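Local coordinates for protein cytochrome c-555 (Chlorobium tepidum, PDB 4J20) that carries electrons with a single c-type heme of unusually low redox potential, although its role in green bacterial photosynthesis is not established, at residues S49-G54 with G60-K65; G26-K29 with A35-P38; A10-S15 with V80-G85. The protein carries 2 engineered substitutions. All blocks are in the same frame, centred on the assembly; numbering follows the deposited sequence. Where two conformers were deposited one is given.

Interaction 1. Residues S49-G54 with G60-K65. With HEB (heme b/c), chain I.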
loop_
_atom_site.group_PDB
_atom_site.type_symbol
_atom_site.label_atom_id
_atom_site.label_comp_id
_atom_site.label_asym_id
_atom_site.label_seq_id
_atom_site.Cartn_x
_atom_site.Cartn_y
_atom_site.Cartn_z
ATOM N N SER A 49 -8.282 -3.350 -2.260
ATOM C CA SER A 49 -9.305 -3.900 -1.379
ATOM C C SER A 49 -8.698 -4.392 -0.078
ATOM O O SER A 49 -9.234 -4.143 1.034
ATOM C CB SER A 49 -10.025 -5.059 -2.059
ATOM O OG SER A 49 -10.938 -5.658 -1.145
ATOM N N LYS A 50 -7.575 -5.089 -0.163
ATOM C CA LYS A 50 -6.958 -5.600 1.053
ATOM C C LYS A 50 -6.407 -4.458 1.886
ATOM O O LYS A 50 -6.386 -4.555 3.137
ATOM C CB LYS A 50 -5.878 -6.608 0.707
ATOM C CG LYS A 50 -6.486 -7.942 0.184
ATOM C CD LYS A 50 -5.432 -8.902 -0.356
ATOM C CE LYS A 50 -4.551 -9.482 0.739
ATOM N NZ LYS A 50 -3.450 -10.309 0.133
ATOM N N SER A 51 -5.999 -3.365 1.236
ATOM C CA SER A 51 -5.466 -2.219 1.955
ATOM C C SER A 51 -6.571 -1.473 2.676
ATOM O O SER A 51 -6.342 -0.930 3.773
ATOM C CB SER A 51 -4.723 -1.259 1.033
ATOM O OG SER A 51 -3.583 -1.926 0.502
ATOM N N ILE A 52 -7.756 -1.371 2.065
ATOM C CA ILE A 52 -8.879 -0.660 2.697
ATOM C C ILE A 52 -9.459 -1.523 3.807
ATOM O O ILE A 52 -9.844 -1.014 4.841
ATOM C CB ILE A 52 -9.965 -0.371 1.640
ATOM C CG1 ILE A 52 -9.473 0.748 0.707
ATOM C CG2 ILE A 52 -11.318 -0.033 2.291
ATOM C CD1 ILE A 52 -10.290 0.763 -0.653
ATOM N N LYS A 53 -9.552 -2.823 3.592
ATOM C CA LYS A 53 -10.189 -3.720 4.576
ATOM C C LYS A 53 -9.283 -4.136 5.728
ATOM O O LYS A 53 -9.749 -4.394 6.842
ATOM C CB LYS A 53 -10.769 -4.936 3.873
ATOM C CG LYS A 53 -11.922 -4.524 3.009
ATOM C CD LYS A 53 -12.555 -5.685 2.267
ATOM C CE LYS A 53 -13.721 -5.207 1.391
ATOM N NZ LYS A 53 -14.600 -4.259 2.122
ATOM N N GLY A 54 -7.980 -4.162 5.462
ATOM C CA GLY A 54 -7.001 -4.713 6.398
ATOM C C GLY A 54 -6.915 -6.195 6.277
ATOM O O GLY A 54 -7.942 -6.854 5.939
ATOM N N GLY A 60 2.801 -10.108 8.248
ATOM C CA GLY A 60 2.376 -9.332 9.400
ATOM C C GLY A 60 0.985 -8.775 9.243
ATOM O O GLY A 60 0.160 -9.290 8.468
ATOM N N MET A 61 0.688 -7.747 9.985
ATOM C CA MET A 61 -0.631 -7.137 10.022
ATOM C C MET A 61 -0.671 -5.844 9.169
ATOM O O MET A 61 0.041 -4.893 9.468
ATOM C CB MET A 61 -0.926 -6.805 11.487
ATOM C CG MET A 61 -2.353 -6.803 11.790
ATOM S SD MET A 61 -3.108 -5.283 11.252
ATOM C CE MET A 61 -4.653 -5.915 10.539
ATOM N N MET A 62 -1.505 -5.807 8.134
ATOM C CA MET A 62 -1.684 -4.604 7.302
ATOM C C MET A 62 -3.002 -3.975 7.767
ATOM O O MET A 62 -4.083 -4.460 7.423
ATOM C CB MET A 62 -1.757 -4.991 5.829
ATOM C CG MET A 62 -2.221 -3.898 4.871
ATOM S SD MET A 62 -1.571 -2.228 5.271
ATOM C CE MET A 62 -2.757 -1.251 4.354
ATOM N N PRO A 63 -2.939 -2.927 8.601
ATOM C CA PRO A 63 -4.200 -2.384 9.180
ATOM C C PRO A 63 -5.076 -1.711 8.139
ATOM O O PRO A 63 -4.568 -1.113 7.158
ATOM C CB PRO A 63 -3.694 -1.384 10.231
ATOM C CG PRO A 63 -2.314 -0.936 9.698
ATOM C CD PRO A 63 -1.735 -2.171 9.026
ATOM N N ALA A 64 -6.378 -1.790 8.306
ATOM C CA ALA A 64 -7.356 -1.187 7.413
ATOM C C ALA A 64 -7.062 0.297 7.233
ATOM O O ALA A 64 -6.909 1.049 8.205
ATOM C CB ALA A 64 -8.729 -1.347 8.006
ATOM N N LYS A 65 -6.959 0.717 5.978
ATOM C CA LYS A 65 -6.635 2.121 5.630
ATOM C C LYS A 65 -5.359 2.587 6.289
ATOM O O LYS A 65 -5.217 3.764 6.640
ATOM C CB LYS A 65 -7.780 3.070 5.948
ATOM C CG LYS A 65 -9.080 2.813 5.125
ATOM C CD LYS A 65 -10.076 3.948 5.289
ATOM C CE LYS A 65 -11.281 3.829 4.317
ATOM N NZ LYS A 65 -12.222 4.988 4.459
HETATM FE FE HEB I . 0.532 -1.785 4.394
HETATM C CHA HEB I . 0.819 -4.920 3.116
HETATM C CHB HEB I . -0.590 -0.649 1.358
HETATM C CHC HEB I . 0.075 1.311 5.706
HETATM C CHD HEB I . 1.909 -2.827 7.328
HETATM N NA HEB I . 0.162 -2.625 2.602
HETATM C C1A HEB I . 0.381 -3.958 2.248
HETATM C C2A HEB I . 0.062 -4.114 0.855
HETATM C C3A HEB I . -0.296 -2.926 0.381
HETATM C C4A HEB I . -0.242 -1.986 1.456
HETATM C CMA HEB I . -0.721 -2.577 -1.038
HETATM C CAA HEB I . 0.200 -5.436 0.100
HETATM C CBA HEB I . -1.163 -6.103 -0.106
HETATM C CGA HEB I . -1.104 -7.460 -0.763
HETATM O O1A HEB I . 0.002 -8.035 -0.981
HETATM O O2A HEB I . -2.215 -7.991 -1.020
HETATM N NB HEB I . -0.110 -0.017 3.680
HETATM C C1B HEB I . -0.575 0.252 2.394
HETATM C C2B HEB I . -1.067 1.596 2.323
HETATM C C3B HEB I . -0.861 2.157 3.527
HETATM C C4B HEB I . -0.282 1.165 4.403
HETATM C CMB HEB I . -1.586 2.192 1.039
HETATM C CAB HEB I . -1.165 3.555 4.007
HETATM C CBB HEB I . -2.615 3.986 3.737
HETATM N NC HEB I . 0.955 -0.942 6.152
HETATM C C1C HEB I . 0.656 0.362 6.513
HETATM C C2C HEB I . 1.059 0.593 7.879
HETATM C C3C HEB I . 1.627 -0.539 8.308
HETATM C C4C HEB I . 1.526 -1.515 7.278
HETATM C CMC HEB I . 0.960 1.961 8.554
HETATM C CAC HEB I . 2.298 -0.818 9.649
HETATM C CBC HEB I . 1.449 -0.600 10.899
HETATM N ND HEB I . 1.220 -3.546 5.086
HETATM C C1D HEB I . 1.746 -3.772 6.352
HETATM C C2D HEB I . 2.167 -5.124 6.481
HETATM C C3D HEB I . 1.845 -5.756 5.222
HETATM C C4D HEB I . 1.264 -4.730 4.399
HETATM C CMD HEB I . 2.797 -5.806 7.670
HETATM C CAD HEB I . 2.100 -7.198 4.820
HETATM C CBD HEB I . 0.982 -8.175 5.255
HETATM C CGD HEB I . 1.284 -9.550 4.803
HETATM O O1D HEB I . 1.347 -9.762 3.582
HETATM O O2D HEB I . 1.514 -10.417 5.611
#
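The last turn of helix 44-53, from S51 to G54, meets the chain segment that supplies the methionine ligand of the heme iron. It follows K50, whose chain turns at chi3 (70°) and, in one of its two conformers, sets NZ 2.9 Å from propionate oxygen O2A, a hydrogen bond well matched to lysine's reach and charge. S51 is small enough for its CB to lie 3.9 Å from M62 CE, while its carbonyl O accepts K65 N at 2.8 Å, in the carbonyl plane and moderately bent (147° at the hydrogen). Its hydroxyl is engaged by L47 O of the same helix. The compact methyl of A64 lies against the carbonyl oxygens of I52 and K53, its CB 3.4 Å from each O. G54 then leaves the helix with positive phi (83°); having no side chain, it brings CA to 3.1 Å from M62 O in a CA-H...O contact and allows A64 N close by. M62 is thereby lodged between helix and heme, its soft thioether SD bound to the iron at 2.3 Å. M62 pairs through its backbone with Y55 of antiparallel strand 55-56, and S51 and I52 pack on V76 of helix 73-85.

Interaction 2. Residues G26-K29 with A35-P38. With HEB (heme b/c), chain I.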
loop_
_atom_site.group_PDB
_atom_site.type_symbol
_atom_site.label_atom_id
_atom_site.label_comp_id
_atom_site.label_asym_id
_atom_site.label_seq_id
_atom_site.Cartn_x
_atom_site.Cartn_y
_atom_site.Cartn_z
ATOM N N GLY A 26 7.477 -6.792 8.919
ATOM C CA GLY A 26 6.936 -7.587 7.861
ATOM C C GLY A 26 6.346 -6.778 6.704
ATOM O O GLY A 26 5.985 -7.378 5.683
ATOM N N ALA A 27 6.211 -5.483 6.800
ATOM C CA ALA A 27 5.595 -4.727 5.700
ATOM C C ALA A 27 6.484 -4.774 4.463
ATOM O O ALA A 27 7.688 -4.564 4.569
ATOM C CB ALA A 27 5.356 -3.304 6.133
ATOM N N PRO A 28 5.932 -5.059 3.277
ATOM C CA PRO A 28 6.757 -5.099 2.106
ATOM C C PRO A 28 7.308 -3.712 1.799
ATOM O O PRO A 28 6.566 -2.746 1.634
ATOM C CB PRO A 28 5.805 -5.634 1.009
ATOM C CG PRO A 28 4.418 -5.356 1.519
ATOM C CD PRO A 28 4.559 -5.533 3.010
ATOM N N LYS A 29 8.626 -3.616 1.743
ATOM C CA LYS A 29 9.307 -2.339 1.626
ATOM C C LYS A 29 9.104 -1.774 0.220
ATOM O O LYS A 29 9.292 -2.461 -0.785
ATOM C CB LYS A 29 10.795 -2.525 1.924
ATOM C CG LYS A 29 11.613 -1.266 1.874
ATOM C CD LYS A 29 13.047 -1.559 2.267
ATOM C CE LYS A 29 13.969 -0.395 2.045
ATOM N NZ LYS A 29 15.381 -0.804 2.437
ATOM N N ALA A 35 9.872 -8.632 -3.005
ATOM C CA ALA A 35 8.743 -8.633 -2.056
ATOM C C ALA A 35 7.471 -8.278 -2.822
ATOM O O ALA A 35 6.373 -8.816 -2.535
ATOM C CB ALA A 35 8.955 -7.650 -0.952
ATOM N N TRP A 36 7.565 -7.342 -3.767
ATOM C CA TRP A 36 6.387 -6.833 -4.437
ATOM C C TRP A 36 5.935 -7.663 -5.640
ATOM O O TRP A 36 4.765 -7.554 -6.011
ATOM C CB TRP A 36 6.539 -5.346 -4.792
ATOM C CG TRP A 36 6.306 -4.506 -3.582
ATOM C CD1 TRP A 36 7.246 -4.020 -2.713
ATOM C CD2 TRP A 36 5.022 -4.094 -3.076
ATOM N NE1 TRP A 36 6.624 -3.326 -1.687
ATOM C CE2 TRP A 36 5.254 -3.348 -1.899
ATOM C CE3 TRP A 36 3.716 -4.267 -3.538
ATOM C CZ2 TRP A 36 4.212 -2.816 -1.151
ATOM C CZ3 TRP A 36 2.671 -3.753 -2.783
ATOM C CH2 TRP A 36 2.923 -3.026 -1.607
ATOM N N ALA A 37 6.791 -8.447 -6.273
ATOM C CA ALA A 37 6.387 -9.053 -7.539
ATOM C C ALA A 37 5.095 -9.904 -7.450
ATOM O O ALA A 37 4.219 -9.729 -8.291
ATOM C CB ALA A 37 7.577 -9.859 -8.137
ATOM N N PRO A 38 4.990 -10.841 -6.495
ATOM C CA PRO A 38 3.770 -11.639 -6.491
ATOM C C PRO A 38 2.575 -10.809 -6.000
ATOM O O PRO A 38 1.424 -11.125 -6.334
ATOM C CB PRO A 38 4.063 -12.747 -5.485
ATOM C CG PRO A 38 5.184 -12.267 -4.686
ATOM C CD PRO A 38 5.973 -11.303 -5.498
HETATM FE FE HEB I . 0.532 -1.785 4.394
HETATM C CHA HEB I . 0.819 -4.920 3.116
HETATM C CHB HEB I . -0.590 -0.649 1.358
HETATM C CHC HEB I . 0.075 1.311 5.706
HETATM C CHD HEB I . 1.909 -2.827 7.328
HETATM N NA HEB I . 0.162 -2.625 2.602
HETATM C C1A HEB I . 0.381 -3.958 2.248
HETATM C C2A HEB I . 0.062 -4.114 0.855
HETATM C C3A HEB I . -0.296 -2.926 0.381
HETATM C C4A HEB I . -0.242 -1.986 1.456
HETATM C CMA HEB I . -0.721 -2.577 -1.038
HETATM C CAA HEB I . 0.200 -5.436 0.100
HETATM C CBA HEB I . -1.163 -6.103 -0.106
HETATM C CGA HEB I . -1.104 -7.460 -0.763
HETATM O O1A HEB I . 0.002 -8.035 -0.981
HETATM O O2A HEB I . -2.215 -7.991 -1.020
HETATM N NB HEB I . -0.110 -0.017 3.680
HETATM C C1B HEB I . -0.575 0.252 2.394
HETATM C C2B HEB I . -1.067 1.596 2.323
HETATM C C3B HEB I . -0.861 2.157 3.527
HETATM C C4B HEB I . -0.282 1.165 4.403
HETATM C CMB HEB I . -1.586 2.192 1.039
HETATM C CAB HEB I . -1.165 3.555 4.007
HETATM C CBB HEB I . -2.615 3.986 3.737
HETATM N NC HEB I . 0.955 -0.942 6.152
HETATM C C1C HEB I . 0.656 0.362 6.513
HETATM C C2C HEB I . 1.059 0.593 7.879
HETATM C C3C HEB I . 1.627 -0.539 8.308
HETATM C C4C HEB I . 1.526 -1.515 7.278
HETATM C CMC HEB I . 0.960 1.961 8.554
HETATM C CAC HEB I . 2.298 -0.818 9.649
HETATM C CBC HEB I . 1.449 -0.600 10.899
HETATM N ND HEB I . 1.220 -3.546 5.086
HETATM C C1D HEB I . 1.746 -3.772 6.352
HETATM C C2D HEB I . 2.167 -5.124 6.481
HETATM C C3D HEB I . 1.845 -5.756 5.222
HETATM C C4D HEB I . 1.264 -4.730 4.399
HETATM C CMD HEB I . 2.797 -5.806 7.670
HETATM C CAD HEB I . 2.100 -7.198 4.820
HETATM C CBD HEB I . 0.982 -8.175 5.255
HETATM C CGD HEB I . 1.284 -9.550 4.803
HETATM O O1D HEB I . 1.347 -9.762 3.582
HETATM O O2D HEB I . 1.514 -10.417 5.611
#
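P28 lies over one face of the W36 indole, with its CB 3.4 Å above the ring plane and displaced toward the rim. The two side chains cross at about a right angle, so the compact pyrrolidine presents CB and CG to the aromatic surface, CG coming within 3.7 Å of W36 CZ2. The indole is swung there by its first torsion, which sets CG opposite the carbonyl carbon (chi1 -78°), and by chi2 of 94°, which turns the ring broadside to its own CA-CB bond. NE1 then finds K29 O at 2.9 Å, a weak hydrogen bond because it is strongly bent (125° at the hydrogen). At the far end of the indole, CH2 lies 3.7 Å from heme methyl CMA, which sits in the ring plane at the edge. A35 adds a small methyl, its CB 4.2 Å from P28 CB, where the helix runs close to the loop. P28 also faces the porphyrin, with CD 3.5 Å from ring carbon C3D. K29, by contrast, sends an extended chain outward, as suits a charged residue at the surface. The carbonyl of P28 accepts a hydrogen bond from H20 ND1, which helps to fix the imidazole's rotation: a proline carbonyl behind the axial histidine is a hallmark of class I cytochromes c.

Interaction 3. Residues A10-S15 with V80-G85. With HEB (heme b/c), chain I.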
loop_
_atom_site.group_PDB
_atom_site.type_symbol
_atom_site.label_atom_id
_atom_site.label_comp_id
_atom_site.label_asym_id
_atom_site.label_seq_id
_atom_site.Cartn_x
_atom_site.Cartn_y
_atom_site.Cartn_z
ATOM N N ALA A 10 1.228 11.912 -1.348
ATOM C CA ALA A 10 0.991 12.659 -0.123
ATOM C C ALA A 10 0.439 11.726 0.955
ATOM O O ALA A 10 0.845 11.810 2.142
ATOM C CB ALA A 10 0.015 13.832 -0.357
ATOM N N THR A 11 -0.490 10.839 0.586
ATOM C CA THR A 11 -1.057 9.904 1.551
ATOM C C THR A 11 0.001 8.895 1.961
ATOM O O THR A 11 0.133 8.566 3.133
ATOM C CB THR A 11 -2.307 9.225 1.003
ATOM O OG1 THR A 11 -3.337 10.212 0.888
ATOM C CG2 THR A 11 -2.808 8.155 1.916
ATOM N N TYR A 12 0.767 8.409 0.993
ATOM C CA TYR A 12 1.793 7.426 1.297
ATOM C C TYR A 12 2.763 8.015 2.322
ATOM O O TYR A 12 3.089 7.362 3.342
ATOM C CB TYR A 12 2.575 7.053 0.026
ATOM C CG TYR A 12 3.764 6.184 0.364
ATOM C CD1 TYR A 12 3.574 4.846 0.708
ATOM C CD2 TYR A 12 5.045 6.693 0.436
ATOM C CE1 TYR A 12 4.644 4.039 1.114
ATOM C CE2 TYR A 12 6.108 5.885 0.857
ATOM C CZ TYR A 12 5.871 4.578 1.197
ATOM O OH TYR A 12 6.913 3.759 1.623
ATOM N N ASP A 13 3.266 9.211 2.078
ATOM C CA ASP A 13 4.245 9.794 2.963
ATOM C C ASP A 13 3.703 9.957 4.375
ATOM O O ASP A 13 4.426 9.703 5.373
ATOM C CB ASP A 13 4.690 11.166 2.454
ATOM C CG ASP A 13 5.577 11.091 1.225
ATOM O OD1 ASP A 13 6.136 10.012 0.900
ATOM O OD2 ASP A 13 5.678 12.150 0.553
ATOM N N ALA A 14 2.449 10.374 4.498
ATOM C CA ALA A 14 1.896 10.684 5.811
ATOM C C ALA A 14 1.360 9.480 6.573
ATOM O O ALA A 14 1.378 9.488 7.813
ATOM C CB ALA A 14 0.805 11.708 5.667
ATOM N N SER A 15 0.933 8.437 5.860
ATOM C CA SER A 15 0.147 7.393 6.495
ATOM C C SER A 15 0.677 5.982 6.254
ATOM O O SER A 15 0.138 5.046 6.867
ATOM C CB SER A 15 -1.310 7.461 6.033
ATOM O OG SER A 15 -1.934 8.655 6.492
ATOM N N VAL A 80 -1.532 3.169 -2.872
ATOM C CA VAL A 80 -1.120 1.859 -3.371
ATOM C C VAL A 80 -0.498 2.017 -4.747
ATOM O O VAL A 80 0.541 1.419 -5.065
ATOM C CB VAL A 80 -2.327 0.864 -3.412
ATOM C CG1 VAL A 80 -1.902 -0.448 -4.074
ATOM C CG2 VAL A 80 -2.894 0.597 -2.012
ATOM N N ALA A 81 -1.105 2.835 -5.608
ATOM C CA ALA A 81 -0.586 3.054 -6.963
ATOM C C ALA A 81 0.816 3.614 -6.913
ATOM O O ALA A 81 1.680 3.212 -7.687
ATOM C CB ALA A 81 -1.517 3.969 -7.755
ATOM N N TYR A 82 1.038 4.558 -5.989
ATOM C CA TYR A 82 2.375 5.075 -5.818
ATOM C C TYR A 82 3.363 3.984 -5.405
ATOM O O TYR A 82 4.437 3.831 -5.989
ATOM C CB TYR A 82 2.363 6.203 -4.782
ATOM C CG TYR A 82 3.737 6.726 -4.504
ATOM C CD1 TYR A 82 4.397 7.518 -5.430
ATOM C CD2 TYR A 82 4.408 6.364 -3.354
ATOM C CE1 TYR A 82 5.686 7.957 -5.197
ATOM C CE2 TYR A 82 5.750 6.790 -3.136
ATOM C CZ TYR A 82 6.333 7.599 -4.051
ATOM O OH TYR A 82 7.634 8.056 -3.814
ATOM N N MET A 83 2.988 3.209 -4.397
ATOM C CA MET A 83 3.858 2.126 -3.894
ATOM C C MET A 83 4.190 1.121 -5.003
ATOM O O MET A 83 5.364 0.728 -5.170
ATOM C CB MET A 83 3.162 1.409 -2.767
ATOM C CG MET A 83 2.979 2.305 -1.540
ATOM S SD MET A 83 1.834 1.669 -0.287
ATOM C CE MET A 83 2.780 0.282 0.321
ATOM N N VAL A 84 3.188 0.684 -5.745
ATOM C CA VAL A 84 3.415 -0.284 -6.812
ATOM C C VAL A 84 4.304 0.311 -7.898
ATOM O O VAL A 84 5.255 -0.354 -8.362
ATOM C CB VAL A 84 2.065 -0.722 -7.394
ATOM C CG1 VAL A 84 2.238 -1.410 -8.767
ATOM C CG2 VAL A 84 1.311 -1.606 -6.435
ATOM N N GLY A 85 4.037 1.559 -8.299
ATOM C CA GLY A 85 4.848 2.193 -9.306
ATOM C C GLY A 85 6.314 2.344 -8.941
ATOM O O GLY A 85 7.160 2.479 -9.827
HETATM FE FE HEB I . 0.532 -1.785 4.394
HETATM C CHA HEB I . 0.819 -4.920 3.116
HETATM C CHB HEB I . -0.590 -0.649 1.358
HETATM C CHC HEB I . 0.075 1.311 5.706
HETATM C CHD HEB I . 1.909 -2.827 7.328
HETATM N NA HEB I . 0.162 -2.625 2.602
HETATM C C1A HEB I . 0.381 -3.958 2.248
HETATM C C2A HEB I . 0.062 -4.114 0.855
HETATM C C3A HEB I . -0.296 -2.926 0.381
HETATM C C4A HEB I . -0.242 -1.986 1.456
HETATM C CMA HEB I . -0.721 -2.577 -1.038
HETATM C CAA HEB I . 0.200 -5.436 0.100
HETATM C CBA HEB I . -1.163 -6.103 -0.106
HETATM C CGA HEB I . -1.104 -7.460 -0.763
HETATM O O1A HEB I . 0.002 -8.035 -0.981
HETATM O O2A HEB I . -2.215 -7.991 -1.020
HETATM N NB HEB I . -0.110 -0.017 3.680
HETATM C C1B HEB I . -0.575 0.252 2.394
HETATM C C2B HEB I . -1.067 1.596 2.323
HETATM C C3B HEB I . -0.861 2.157 3.527
HETATM C C4B HEB I . -0.282 1.165 4.403
HETATM C CMB HEB I . -1.586 2.192 1.039
HETATM C CAB HEB I . -1.165 3.555 4.007
HETATM C CBB HEB I . -2.615 3.986 3.737
HETATM N NC HEB I . 0.955 -0.942 6.152
HETATM C C1C HEB I . 0.656 0.362 6.513
HETATM C C2C HEB I . 1.059 0.593 7.879
HETATM C C3C HEB I . 1.627 -0.539 8.308
HETATM C C4C HEB I . 1.526 -1.515 7.278
HETATM C CMC HEB I . 0.960 1.961 8.554
HETATM C CAC HEB I . 2.298 -0.818 9.649
HETATM C CBC HEB I . 1.449 -0.600 10.899
HETATM N ND HEB I . 1.220 -3.546 5.086
HETATM C C1D HEB I . 1.746 -3.772 6.352
HETATM C C2D HEB I . 2.167 -5.124 6.481
HETATM C C3D HEB I . 1.845 -5.756 5.222
HETATM C C4D HEB I . 1.264 -4.730 4.399
HETATM C CMD HEB I . 2.797 -5.806 7.670
HETATM C CAD HEB I . 2.100 -7.198 4.820
HETATM C CBD HEB I . 0.982 -8.175 5.255
HETATM C CGD HEB I . 1.284 -9.550 4.803
HETATM O O1D HEB I . 1.347 -9.762 3.582
HETATM O O2D HEB I . 1.514 -10.417 5.611
#
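Two tyrosine rings, Y12 and Y82, lean together at an angle that is neither a stack nor edge-to-face: their centroids are 5.4 Å apart and their planes are inclined by 44°. They join helix 5-15 to helix 73-85, the meeting of first and last helices that is characteristic of the cytochrome c fold. Both rings leave their helices in the same fashion, with CG trans to the backbone N (chi1 172° for Y12 and 177° for Y82), which carries each ring into the space between the backbones. There Y12 CD2 touches Y82 CE2 at 3.6 Å. Large flat side chains suit the gap between the helices, whose nearest CA atoms, those of Y12 and Y82, are 7.5 Å apart, and the rings bridge that span by dispersion.

M83 reaches the Y12 ring from the same side of its plane as Y82, but over CD1 and CE1, its CG 3.4 Å from CD1. Its sulfur stands 4.9 Å from the ring centroid in an oblique Met-aromatic contact. Flexible and apolar, methionine can serve two surfaces at once, the tyrosine and the porphyrin. Y12 and M83 both also touch H20, the axial histidine, as well as V30, so the helix pairing forms part of the heme's wall. V80 turns one methyl of its branched side chain to the heme, with CG2 3.7 Å from CMB. The bend at chi3 of M83 leaves the terminal methyl CE 3.6 Å from the meso carbon CHB of the heme.

In the fold
The three contacts surround one heme, their centres about 14 Å apart pairwise. Interaction 1 supplies the sixth ligand, M62, while interaction 2 holds P28, whose carbonyl probably helps to orient H20 on the other face, with the side chains of P28 and M62 about 7 Å apart at their nearest atoms. Interaction 3 joins the first and last helices and so encloses both others in sequence. It touches each of them directly: V80 CG2 lies 3.6 Å from S51 OG of interaction 1, and M83 CE lies 3.7 Å from W36 CZ2 of interaction 2. Interactions 1 and 2 do not touch, their nearest atoms being about 5 Å apart; the heme links them instead.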